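Local structure of arginase (Glaciozyma antarctica, 5YNL) at residues D286-D291 with I329-P334; K167-A172 with T278-L283; S200-L205 with K220-P225; P50-P55 with G145-T150. The protein probably catalyses the hydrolysis of L-arginine to L-ornithine and urea, as the manganese-dependent arginases do. All blocks are in the same frame, centred on the assembly; numbering follows the deposited sequence.

Contact 1 of 4, residues D286-D291 with I329-P334; sequences DVDALD and IMEINP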
loop_
_atom_site.group_PDB
_atom_site.type_symbol
_atom_site.label_atom_id
_atom_site.label_comp_id
_atom_site.label_asym_id
_atom_site.label_seq_id
_atom_site.Cartn_x
_atom_site.Cartn_y
_atom_site.Cartn_z
ATOM N N ASP A 286 2.702 0.289 -5.195
ATOM C CA ASP A 286 2.193 0.125 -6.539
ATOM C C ASP A 286 3.380 -0.107 -7.420
ATOM O O ASP A 286 4.322 0.677 -7.425
ATOM C CB ASP A 286 1.479 1.382 -7.013
ATOM C CG ASP A 286 0.755 1.170 -8.314
ATOM O OD1 ASP A 286 1.421 0.895 -9.337
ATOM O OD2 ASP A 286 -0.493 1.261 -8.320
ATOM N N VAL A 287 3.321 -1.189 -8.178
ATOM C CA VAL A 287 4.406 -1.613 -9.047
ATOM C C VAL A 287 4.645 -0.652 -10.221
ATOM O O VAL A 287 5.733 -0.639 -10.784
ATOM C CB VAL A 287 4.157 -3.067 -9.463
ATOM C CG1 VAL A 287 5.179 -3.569 -10.449
ATOM C CG2 VAL A 287 4.184 -3.924 -8.219
ATOM N N ASP A 288 3.665 0.189 -10.552
ATOM C CA ASP A 288 3.886 1.227 -11.568
ATOM C C ASP A 288 4.925 2.300 -11.160
ATOM O O ASP A 288 5.334 3.128 -11.982
ATOM C CB ASP A 288 2.557 1.836 -12.087
ATOM C CG ASP A 288 2.068 3.069 -11.285
ATOM O OD1 ASP A 288 2.529 3.339 -10.142
ATOM O OD2 ASP A 288 1.170 3.778 -11.812
ATOM N N ALA A 289 5.359 2.278 -9.899
ATOM C CA ALA A 289 6.415 3.196 -9.481
ATOM C C ALA A 289 7.774 2.680 -9.940
ATOM O O ALA A 289 8.771 3.424 -9.888
ATOM C CB ALA A 289 6.393 3.443 -7.969
ATOM N N LEU A 290 7.803 1.420 -10.383
ATOM C CA LEU A 290 9.057 0.767 -10.715
ATOM C C LEU A 290 9.428 0.909 -12.191
ATOM O O LEU A 290 8.652 1.448 -12.992
ATOM C CB LEU A 290 9.009 -0.729 -10.377
ATOM C CG LEU A 290 9.016 -1.209 -8.927
ATOM C CD1 LEU A 290 8.960 -2.738 -8.907
ATOM C CD2 LEU A 290 10.252 -0.716 -8.185
ATOM N N ASP A 291 10.630 0.431 -12.515
ATOM C CA ASP A 291 11.098 0.216 -13.882
ATOM C C ASP A 291 11.679 -1.206 -14.007
ATOM O O ASP A 291 12.213 -1.757 -13.021
ATOM C CB ASP A 291 12.197 1.227 -14.239
ATOM C CG ASP A 291 11.648 2.555 -14.687
ATOM O OD1 ASP A 291 10.411 2.665 -14.804
ATOM O OD2 ASP A 291 12.452 3.481 -14.943
ATOM N N ILE A 329 0.451 -4.825 -2.632
ATOM C CA ILE A 329 1.279 -4.900 -3.823
ATOM C C ILE A 329 0.305 -4.711 -4.986
ATOM O O ILE A 329 -0.426 -5.654 -5.351
ATOM C CB ILE A 329 1.954 -6.278 -3.960
ATOM C CG1 ILE A 329 2.739 -6.643 -2.699
ATOM C CG2 ILE A 329 2.815 -6.338 -5.241
ATOM C CD1 ILE A 329 4.111 -5.987 -2.574
ATOM N N MET A 330 0.269 -3.512 -5.563
ATOM C CA MET A 330 -0.804 -3.176 -6.489
ATOM C C MET A 330 -0.345 -3.130 -7.953
ATOM O O MET A 330 0.857 -3.045 -8.239
ATOM C CB MET A 330 -1.406 -1.828 -6.078
ATOM C CG MET A 330 -1.941 -1.767 -4.643
ATOM S SD MET A 330 -3.467 -2.691 -4.314
ATOM C CE MET A 330 -4.061 -1.831 -2.856
ATOM N N GLU A 331 -1.302 -3.176 -8.871
ATOM C CA GLU A 331 -1.028 -3.040 -10.303
ATOM C C GLU A 331 0.077 -3.958 -10.830
ATOM O O GLU A 331 0.915 -3.550 -11.632
ATOM C CB GLU A 331 -0.782 -1.575 -10.680
ATOM C CG GLU A 331 -2.026 -0.704 -10.513
ATOM C CD GLU A 331 -1.887 0.691 -11.118
ATOM O OE1 GLU A 331 -1.292 0.828 -12.223
ATOM O OE2 GLU A 331 -2.397 1.650 -10.486
ATOM N N ILE A 332 0.035 -5.210 -10.386
ATOM C CA ILE A 332 1.044 -6.213 -10.707
ATOM C C ILE A 332 1.144 -6.489 -12.216
ATOM O O ILE A 332 2.242 -6.488 -12.769
ATOM C CB ILE A 332 0.787 -7.514 -9.913
ATOM C CG1 ILE A 332 1.070 -7.290 -8.424
ATOM C CG2 ILE A 332 1.623 -8.664 -10.458
ATOM C CD1 ILE A 332 0.264 -8.179 -7.505
ATOM N N ASN A 333 0.005 -6.718 -12.866
ATOM C CA ASN A 333 -0.083 -6.891 -14.328
ATOM C C ASN A 333 0.875 -7.892 -14.984
ATOM O O ASN A 333 2.014 -7.554 -15.286
ATOM C CB ASN A 333 -0.043 -5.537 -15.050
ATOM C CG ASN A 333 -1.431 -5.008 -15.356
ATOM O OD1 ASN A 333 -2.313 -5.761 -15.780
ATOM N ND2 ASN A 333 -1.637 -3.714 -15.127
ATOM N N PRO A 334 0.363 -9.098 -15.282
ATOM C CA PRO A 334 1.073 -10.340 -15.630
ATOM C C PRO A 334 2.076 -10.225 -16.768
ATOM O O PRO A 334 2.260 -11.232 -17.449
ATOM C CB PRO A 334 -0.062 -11.284 -16.050
ATOM C CG PRO A 334 -1.175 -10.386 -16.486
ATOM C CD PRO A 334 -1.081 -9.200 -15.556
#
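Val287 directs its backbone N-H at the carbonyl of Met330 in an almost straight hydrogen bond (N to O 3.1 Å, 174° at the hydrogen). Together with the parallel bridge between Asp286 and Met330, this bond belongs to the last step of the ladder before the chain bends into a short 3-10 segment. The valine also covers the carbonyl it binds: its CG2 lies 3.4 Å from Met330 O and 4.1 Å from Ile329 CG2. In Asp286, CG stands trans to the main-chain nitrogen (chi1 -171°), which brings OD1 to the N of Asp288 at 2.6 Å and closes an Asx turn that fixes the rotation of the carboxylate. Its other oxygen faces Glu331. That side chain reaches across with CG 3.3 Å from Asp286 OD2 and its own OE2 2.9 Å from the same atom, the two carboxylate planes standing 85° apart. These are like charges brought close, with no hydrogen bond between them; Glu331 OE2 is hydrogen-bonded to His195 NE2. An alanine in place of Asp286 would probably cost the turn its bond to Asp288 N and take one carboxylate from the cluster with Asp288 and Asp178. The DVDALD sequence matches the aspartate-rich signature of arginases, and the gathering of Asp286 and Asp288 beside Asp178 is consistent with the manganese site of relatives. Strand 173-177 flanks Asp286 through Val177, helix 345-356 covers Val287 and Ile329 with Thr345 and Val353, and helix 77-83 receives Ile332 against Leu81.

Contact 2 of 4, residues K167-A172 with T278-L283; sequences KAYPEA and TRPIHL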
loop_
_atom_site.group_PDB
_atom_site.type_symbol
_atom_site.label_atom_id
_atom_site.label_comp_id
_atom_site.label_asym_id
_atom_site.label_seq_id
_atom_site.Cartn_x
_atom_site.Cartn_y
_atom_site.Cartn_z
ATOM N N LYS A 167 -8.930 0.804 10.607
ATOM C CA LYS A 167 -10.037 0.391 11.463
ATOM C C LYS A 167 -9.450 -0.378 12.625
ATOM O O LYS A 167 -9.810 -0.157 13.778
ATOM C CB LYS A 167 -10.999 -0.516 10.685
ATOM C CG LYS A 167 -12.077 -1.187 11.526
ATOM C CD LYS A 167 -13.451 -0.695 11.122
ATOM C CE LYS A 167 -13.645 -0.795 9.623
ATOM N NZ LYS A 167 -13.473 -2.190 9.125
ATOM N N ALA A 168 -8.523 -1.273 12.306
ATOM C CA ALA A 168 -7.846 -2.070 13.318
ATOM C C ALA A 168 -6.674 -1.316 13.941
ATOM O O ALA A 168 -6.348 -1.529 15.103
ATOM C CB ALA A 168 -7.372 -3.368 12.728
ATOM N N TYR A 169 -6.027 -0.451 13.172
ATOM C CA TYR A 169 -4.939 0.353 13.713
ATOM C C TYR A 169 -5.185 1.827 13.427
ATOM O O TYR A 169 -4.708 2.357 12.415
ATOM C CB TYR A 169 -3.586 -0.076 13.123
ATOM C CG TYR A 169 -3.206 -1.522 13.387
ATOM C CD1 TYR A 169 -2.814 -1.938 14.651
ATOM C CD2 TYR A 169 -3.220 -2.466 12.359
ATOM C CE1 TYR A 169 -2.454 -3.252 14.894
ATOM C CE2 TYR A 169 -2.860 -3.794 12.591
ATOM C CZ TYR A 169 -2.474 -4.183 13.866
ATOM O OH TYR A 169 -2.115 -5.499 14.111
ATOM N N PRO A 170 -5.961 2.491 14.298
ATOM C CA PRO A 170 -6.248 3.918 14.124
ATOM C C PRO A 170 -4.992 4.746 14.279
ATOM O O PRO A 170 -4.956 5.886 13.832
ATOM C CB PRO A 170 -7.202 4.238 15.280
ATOM C CG PRO A 170 -7.826 2.926 15.625
ATOM C CD PRO A 170 -6.770 1.882 15.365
ATOM N N GLU A 171 -3.971 4.189 14.914
ATOM C CA GLU A 171 -2.730 4.925 15.075
ATOM C C GLU A 171 -1.667 4.529 14.060
ATOM O O GLU A 171 -0.481 4.826 14.250
ATOM C CB GLU A 171 -2.210 4.780 16.507
ATOM C CG GLU A 171 -3.173 5.368 17.580
ATOM C CD GLU A 171 -3.444 6.846 17.356
ATOM O OE1 GLU A 171 -2.628 7.502 16.674
ATOM O OE2 GLU A 171 -4.461 7.364 17.854
ATOM N N ALA A 172 -2.081 3.885 12.966
ATOM C CA ALA A 172 -1.117 3.481 11.933
ATOM C C ALA A 172 -0.649 4.681 11.105
ATOM O O ALA A 172 -1.259 5.756 11.146
ATOM C CB ALA A 172 -1.711 2.422 11.027
ATOM N N THR A 278 6.836 4.058 16.792
ATOM C CA THR A 278 5.854 3.315 17.575
ATOM C C THR A 278 4.524 3.065 16.852
ATOM O O THR A 278 3.672 2.362 17.366
ATOM C CB THR A 278 5.612 3.964 18.952
ATOM O OG1 THR A 278 5.483 5.380 18.794
ATOM C CG2 THR A 278 6.770 3.666 19.902
ATOM N N ARG A 279 4.355 3.629 15.662
ATOM C CA ARG A 279 3.124 3.450 14.882
ATOM C C ARG A 279 3.172 2.240 13.952
ATOM O O ARG A 279 4.199 1.991 13.308
ATOM C CB ARG A 279 2.846 4.709 14.038
ATOM C CG ARG A 279 2.393 5.957 14.849
ATOM C CD ARG A 279 1.974 7.066 13.911
ATOM N NE ARG A 279 1.749 8.347 14.572
ATOM C CZ ARG A 279 0.588 8.746 15.095
ATOM N NH1 ARG A 279 0.505 9.933 15.666
ATOM N NH2 ARG A 279 -0.482 7.967 15.060
ATOM N N PRO A 280 2.059 1.490 13.864
ATOM C CA PRO A 280 1.993 0.411 12.865
ATOM C C PRO A 280 2.201 1.018 11.479
ATOM O O PRO A 280 1.813 2.167 11.284
ATOM C CB PRO A 280 0.547 -0.099 12.987
ATOM C CG PRO A 280 0.105 0.312 14.367
ATOM C CD PRO A 280 0.799 1.636 14.612
ATOM N N ILE A 281 2.809 0.290 10.549
ATOM C CA ILE A 281 3.040 0.825 9.214
ATOM C C ILE A 281 2.175 0.102 8.175
ATOM O O ILE A 281 2.152 -1.141 8.124
ATOM C CB ILE A 281 4.540 0.711 8.795
ATOM C CG1 ILE A 281 5.362 1.836 9.433
ATOM C CG2 ILE A 281 4.699 0.748 7.269
ATOM C CD1 ILE A 281 6.914 1.582 9.452
ATOM N N HIS A 282 1.490 0.886 7.340
ATOM C CA HIS A 282 0.788 0.368 6.183
ATOM C C HIS A 282 1.618 0.750 4.964
ATOM O O HIS A 282 1.744 1.942 4.630
ATOM C CB HIS A 282 -0.630 0.962 6.076
ATOM C CG HIS A 282 -1.528 0.260 5.102
ATOM N ND1 HIS A 282 -1.100 -0.757 4.269
ATOM C CD2 HIS A 282 -2.840 0.433 4.816
ATOM C CE1 HIS A 282 -2.106 -1.181 3.530
ATOM N NE2 HIS A 282 -3.175 -0.467 3.838
ATOM N N LEU A 283 2.202 -0.241 4.305
ATOM C CA LEU A 283 2.983 0.054 3.099
ATOM C C LEU A 283 2.171 -0.304 1.881
ATOM O O LEU A 283 1.946 -1.503 1.594
ATOM C CB LEU A 283 4.322 -0.700 3.069
ATOM C CG LEU A 283 5.239 -0.526 1.850
ATOM C CD1 LEU A 283 5.609 0.956 1.569
ATOM C CD2 LEU A 283 6.497 -1.328 2.081
#
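Pro280 sits against Tyr169 and Ala172 where the chain, leaving helix 158-168, makes a type I beta turn (Tyr169 to Ala172) and enters strand 173-177 of the parallel alpha/beta arginase fold. Segment 278-283 leads into strand 281-286, the neighbour of that strand in the sheet. The tight part is apolar and centred on the proline. Its CB lies over one face of the tyrosine ring, while its CG comes 3.7 Å from Tyr169 CD1. Next to it, Pro280 CB meets Ala172 CB at 3.9 Å, and Val325 of strand 324-330 touches both Tyr169 and Pro280.

The outer side is polar and nearer solvent, held by charge and hydrogen bonds, with the exposed Glu171 on one segment and Arg279 on the other. The arginine chain, extended from CG to NE, runs alongside the Glu171 carbonyl, its CG 3.1 Å from that O. At its end, NH2 alone makes two bonds: one to Glu171 O at 3.2 Å, nearly straight (164°) but from above the carbonyl plane, and a salt bridge to OE1 of Glu171 at 2.7 Å, bent at the hydrogen (134°). The glutamate folds back at chi2 (-59°) to bring OE1 there. A methionine replacing Arg279 would probably leave the Glu171 carboxylate without its mate and free to swing toward solvent. Arg227 also lies close to Arg279, so the carboxylate may help to balance the local positive charge. Back on the buried side, Ala172 CA approaches Pro280 O at 3.3 Å in a CA-H...O contact.

Contact 3 of 4, residues S200-L205 with K220-P225; sequences SFLLGL and KPCLKP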
loop_
_atom_site.group_PDB
_atom_site.type_symbol
_atom_site.label_atom_id
_atom_site.label_comp_id
_atom_site.label_asym_id
_atom_site.label_seq_id
_atom_site.Cartn_x
_atom_site.Cartn_y
_atom_site.Cartn_z
ATOM N N SER A 200 -8.331 11.026 -1.387
ATOM C CA SER A 200 -9.261 12.102 -1.091
ATOM C C SER A 200 -10.424 11.632 -0.211
ATOM O O SER A 200 -10.999 12.426 0.541
ATOM C CB SER A 200 -9.766 12.743 -2.390
ATOM O OG SER A 200 -10.708 11.926 -3.058
ATOM N N PHE A 201 -10.765 10.345 -0.288
ATOM C CA PHE A 201 -11.838 9.798 0.550
ATOM C C PHE A 201 -11.276 9.464 1.935
ATOM O O PHE A 201 -11.906 9.725 2.952
ATOM C CB PHE A 201 -12.442 8.537 -0.088
ATOM C CG PHE A 201 -13.295 8.801 -1.312
ATOM C CD1 PHE A 201 -12.717 9.080 -2.550
ATOM C CD2 PHE A 201 -14.683 8.722 -1.231
ATOM C CE1 PHE A 201 -13.508 9.309 -3.678
ATOM C CE2 PHE A 201 -15.483 8.954 -2.357
ATOM C CZ PHE A 201 -14.890 9.248 -3.579
ATOM N N LEU A 202 -10.084 8.863 1.968
ATOM C CA LEU A 202 -9.462 8.504 3.247
ATOM C C LEU A 202 -9.142 9.738 4.090
ATOM O O LEU A 202 -9.196 9.687 5.323
ATOM C CB LEU A 202 -8.207 7.677 3.016
ATOM C CG LEU A 202 -8.468 6.406 2.208
ATOM C CD1 LEU A 202 -7.151 5.828 1.690
ATOM C CD2 LEU A 202 -9.255 5.370 3.011
ATOM N N LEU A 203 -8.812 10.841 3.420
ATOM C CA LEU A 203 -8.514 12.086 4.118
ATOM C C LEU A 203 -9.825 12.757 4.509
ATOM O O LEU A 203 -9.871 13.568 5.434
ATOM C CB LEU A 203 -7.653 13.007 3.256
ATOM C CG LEU A 203 -6.237 12.476 2.992
ATOM C CD1 LEU A 203 -5.649 13.137 1.762
ATOM C CD2 LEU A 203 -5.324 12.720 4.212
ATOM N N GLY A 204 -10.892 12.387 3.811
ATOM C CA GLY A 204 -12.209 12.899 4.116
ATOM C C GLY A 204 -12.440 14.296 3.583
ATOM O O GLY A 204 -12.303 15.279 4.310
ATOM N N LEU A 205 -12.786 14.383 2.307
ATOM C CA LEU A 205 -13.284 15.631 1.747
ATOM C C LEU A 205 -14.277 15.309 0.641
ATOM O O LEU A 205 -14.648 16.195 -0.140
ATOM C CB LEU A 205 -12.145 16.554 1.269
ATOM C CG LEU A 205 -10.902 16.105 0.483
ATOM C CD1 LEU A 205 -9.916 15.317 1.334
ATOM C CD2 LEU A 205 -11.272 15.335 -0.768
ATOM N N LYS A 220 -15.155 6.020 6.532
ATOM C CA LYS A 220 -14.853 7.095 7.467
ATOM C C LYS A 220 -13.441 7.580 7.149
ATOM O O LYS A 220 -12.558 6.774 6.809
ATOM C CB LYS A 220 -14.940 6.615 8.918
ATOM N N PRO A 221 -13.234 8.904 7.211
ATOM C CA PRO A 221 -11.898 9.476 7.038
ATOM C C PRO A 221 -11.006 8.967 8.156
ATOM O O PRO A 221 -11.110 9.449 9.286
ATOM C CB PRO A 221 -12.135 10.980 7.207
ATOM C CG PRO A 221 -13.573 11.186 6.899
ATOM C CD PRO A 221 -14.275 9.939 7.345
ATOM N N CYS A 222 -10.149 7.997 7.859
ATOM C CA CYS A 222 -9.356 7.374 8.907
ATOM C C CYS A 222 -7.892 7.806 8.850
ATOM O O CYS A 222 -7.063 7.334 9.637
ATOM C CB CYS A 222 -9.478 5.855 8.809
ATOM S SG CYS A 222 -8.927 5.152 7.224
ATOM N N LEU A 223 -7.587 8.710 7.919
ATOM C CA LEU A 223 -6.206 9.108 7.642
ATOM C C LEU A 223 -5.985 10.615 7.774
ATOM O O LEU A 223 -6.507 11.397 6.975
ATOM C CB LEU A 223 -5.803 8.675 6.229
ATOM C CG LEU A 223 -4.349 8.975 5.868
ATOM C CD1 LEU A 223 -3.427 7.923 6.470
ATOM C CD2 LEU A 223 -4.153 9.051 4.358
ATOM N N LYS A 224 -5.207 11.010 8.778
ATOM C CA LYS A 224 -4.773 12.394 8.928
ATOM C C LYS A 224 -3.672 12.681 7.899
ATOM O O LYS A 224 -2.847 11.810 7.618
ATOM C CB LYS A 224 -4.247 12.622 10.346
ATOM C CG LYS A 224 -5.326 12.691 11.446
ATOM C CD LYS A 224 -4.786 12.168 12.795
ATOM C CE LYS A 224 -5.674 12.552 13.995
ATOM N NZ LYS A 224 -5.484 13.947 14.516
ATOM N N PRO A 225 -3.651 13.900 7.335
ATOM C CA PRO A 225 -2.673 14.278 6.303
ATOM C C PRO A 225 -1.211 14.222 6.754
ATOM O O PRO A 225 -0.314 14.232 5.904
ATOM C CB PRO A 225 -3.052 15.731 5.976
ATOM C CG PRO A 225 -3.817 16.225 7.203
ATOM C CD PRO A 225 -4.585 15.002 7.631
#
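The Leu202 carbonyl is the flat group on which segment 220-225 closes. Leu223 N donates to Leu202 O at 3.2 Å from above the carbonyl plane, and Pro221 CA makes a CA-H...O contact with the same oxygen at 3.2 Å. The aromatic ring of Phe201 turns away from this meeting, lying against Pro186 and meeting the ring of Phe216 with the planes about 50° apart.

Apolar groups close the rest. Leu203 starts out away from the loop, but its CG, beside the backbone N (chi1 -67°), carries CD2 back to lie 3.3 Å from Leu223 O and 3.9 Å from Leu223 CD2. The same methyl reaches Pro225 CA at 3.7 Å. Leu202 CB packs on Leu223 CB at 4.1 Å, and Val162, Ser163 and Phe166 of helix 158-168 border this buried side. On the more exposed flank, the Pro221 ring presses its CG to 3.5 Å from Gly204 CA, where a beta-carbon would collide with it.

Gly204, with positive phi, is the C-prime residue of a Schellman motif: Leu205 N bonds to Ser200 O, and a weak bond joins Gly204 N to Phe201 O. The loop before strand 228-233 thus packs on a glycine-terminated helix end.

Contact 4 of 4, residues P50-P55 with G145-T150; sequences PFLATP and GQLTVT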
loop_
_atom_site.group_PDB
_atom_site.type_symbol
_atom_site.label_atom_id
_atom_site.label_comp_id
_atom_site.label_asym_id
_atom_site.label_seq_id
_atom_site.Cartn_x
_atom_site.Cartn_y
_atom_site.Cartn_z
ATOM N N PRO A 50 5.534 -5.379 17.930
ATOM C CA PRO A 50 4.657 -5.105 19.083
ATOM C C PRO A 50 3.189 -5.278 18.730
ATOM O O PRO A 50 2.344 -5.137 19.606
ATOM C CB PRO A 50 4.919 -3.620 19.396
ATOM C CG PRO A 50 5.804 -3.082 18.237
ATOM C CD PRO A 50 5.867 -4.151 17.184
ATOM N N PHE A 51 2.890 -5.577 17.469
ATOM C CA PHE A 51 1.506 -5.634 16.996
ATOM C C PHE A 51 1.016 -7.048 16.639
ATOM O O PHE A 51 -0.109 -7.431 16.998
ATOM C CB PHE A 51 1.332 -4.702 15.785
ATOM C CG PHE A 51 1.824 -3.304 16.027
ATOM C CD1 PHE A 51 1.291 -2.532 17.056
ATOM C CD2 PHE A 51 2.823 -2.760 15.232
ATOM C CE1 PHE A 51 1.752 -1.232 17.281
ATOM C CE2 PHE A 51 3.284 -1.473 15.445
ATOM C CZ PHE A 51 2.753 -0.704 16.472
ATOM N N LEU A 52 1.858 -7.812 15.940
ATOM C CA LEU A 52 1.445 -9.102 15.359
ATOM C C LEU A 52 1.159 -10.223 16.362
ATOM O O LEU A 52 1.569 -10.159 17.516
ATOM C CB LEU A 52 2.482 -9.592 14.336
ATOM C CG LEU A 52 2.226 -9.274 12.865
ATOM C CD1 LEU A 52 1.213 -8.164 12.720
ATOM C CD2 LEU A 52 3.520 -8.882 12.169
ATOM N N ALA A 53 0.456 -11.254 15.893
ATOM C CA ALA A 53 0.112 -12.420 16.712
ATOM C C ALA A 53 1.283 -13.393 16.818
ATOM O O ALA A 53 1.957 -13.689 15.808
ATOM C CB ALA A 53 -1.112 -13.129 16.155
ATOM N N THR A 54 1.484 -13.891 18.043
ATOM C CA THR A 54 2.641 -14.700 18.428
ATOM C C THR A 54 2.860 -15.938 17.567
ATOM O O THR A 54 4.000 -16.379 17.417
ATOM C CB THR A 54 2.590 -15.103 19.910
ATOM N N PRO A 55 1.771 -16.549 17.056
ATOM C CA PRO A 55 2.014 -17.390 15.869
ATOM C C PRO A 55 1.908 -16.594 14.538
ATOM O O PRO A 55 0.797 -16.373 14.038
ATOM C CB PRO A 55 0.943 -18.492 15.982
ATOM C CG PRO A 55 -0.100 -17.945 16.901
ATOM C CD PRO A 55 0.554 -16.941 17.797
ATOM N N GLY A 145 -4.281 -10.085 14.253
ATOM C CA GLY A 145 -2.835 -10.055 14.415
ATOM C C GLY A 145 -2.088 -10.481 13.159
ATOM O O GLY A 145 -0.863 -10.658 13.150
ATOM N N GLN A 146 -2.824 -10.663 12.073
ATOM C CA GLN A 146 -2.172 -11.040 10.834
ATOM C C GLN A 146 -1.507 -9.830 10.189
ATOM O O GLN A 146 -1.848 -8.684 10.490
ATOM C CB GLN A 146 -3.177 -11.673 9.879
ATOM C CG GLN A 146 -3.804 -12.928 10.422
ATOM C CD GLN A 146 -4.552 -13.679 9.358
ATOM O OE1 GLN A 146 -4.805 -13.153 8.282
ATOM N NE2 GLN A 146 -4.906 -14.921 9.648
ATOM N N LEU A 147 -0.535 -10.084 9.320
ATOM C CA LEU A 147 -0.037 -9.037 8.435
ATOM C C LEU A 147 -0.804 -9.264 7.137
ATOM O O LEU A 147 -0.657 -10.318 6.534
ATOM C CB LEU A 147 1.472 -9.201 8.215
ATOM C CG LEU A 147 2.315 -8.001 7.769
ATOM C CD1 LEU A 147 3.783 -8.342 7.921
ATOM C CD2 LEU A 147 1.992 -7.615 6.327
ATOM N N THR A 148 -1.656 -8.324 6.734
ATOM C CA THR A 148 -2.499 -8.521 5.548
ATOM C C THR A 148 -1.770 -8.095 4.271
ATOM O O THR A 148 -1.472 -6.904 4.066
ATOM C CB THR A 148 -3.800 -7.736 5.650
ATOM O OG1 THR A 148 -4.354 -7.922 6.962
ATOM C CG2 THR A 148 -4.787 -8.186 4.578
ATOM N N VAL A 149 -1.475 -9.070 3.422
ATOM C CA VAL A 149 -0.856 -8.800 2.132
ATOM C C VAL A 149 -1.971 -8.657 1.099
ATOM O O VAL A 149 -2.606 -9.651 0.735
ATOM C CB VAL A 149 0.123 -9.936 1.712
ATOM C CG1 VAL A 149 0.779 -9.626 0.369
ATOM C CG2 VAL A 149 1.196 -10.160 2.793
ATOM N N THR A 150 -2.235 -7.431 0.640
ATOM C CA THR A 150 -3.232 -7.263 -0.415
ATOM C C THR A 150 -2.563 -7.249 -1.777
ATOM O O THR A 150 -1.700 -6.388 -2.074
ATOM C CB THR A 150 -4.120 -6.025 -0.263
ATOM O OG1 THR A 150 -4.590 -5.927 1.085
ATOM C CG2 THR A 150 -5.319 -6.140 -1.191
#
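Ala53 and Gly145 bring their backbones together, CA to CA 4.4 Å, where the loop before strand 57-63 crosses the entrance of strand 147-152, its neighbour in the parallel sheet of the arginase fold. One main-chain hydrogen bond ties them: Ala53 N to Gly145 O, 3.1 Å long and fairly straight (162°), with the donor tilted from the carbonyl plane. Gly145 has a positive phi (86°), and a beta-carbon on it would run into Ala53 CB as well as the preceding carbonyl.

Among the side chains, Leu52 covers the most. Its CD1 rests 3.3 Å from Gly145 O and 3.8 Å from Gln146 O, so the oxygen that accepts from Ala53 is flanked by a methyl as well. The other methyl, CD2, reaches Leu147 CD1 at 4.3 Å, and Trp95 touches both leucines, closing an apolar patch beside Leu147. Gln146 points the other way, where its amide is held by His141 and Asp98. Within the sheet the strand is bonded on one edge to strand 57-63, through Leu147 with Thr57, and on the other to strand 324-330, through Thr148 with Val325. Beside the hydrogen bond, Ala53 lays its CB 3.9 Å from Gly145 CA.

In the fold
Contacts 1, 2 and 4 reach one parallel sheet, and contact 3 joins a helix end to the loop before its strand 228-233. Strand 281-286 begins in contact 2 and ends in contact 1, so the two lie at its opposite ends, their centres 23 Å apart. Contact 1, with its carboxylates, is the one at the probable metal site; contacts 2, 3 and 4 are centred 23 to 24 Å from it. Contacts 2 and 4 are neighbours, 12 Å between centres, joined by Phe51, whose CE2 packs 3.4 Å from Pro280 CA. Contact 4 meets contact 1 through the sheet, where Ile329 N and Thr150 O, 2.7 Å apart, probably hydrogen-bond. Contact 3 is nested in the loop closed by contact 2, about 5 Å away at the nearest atoms.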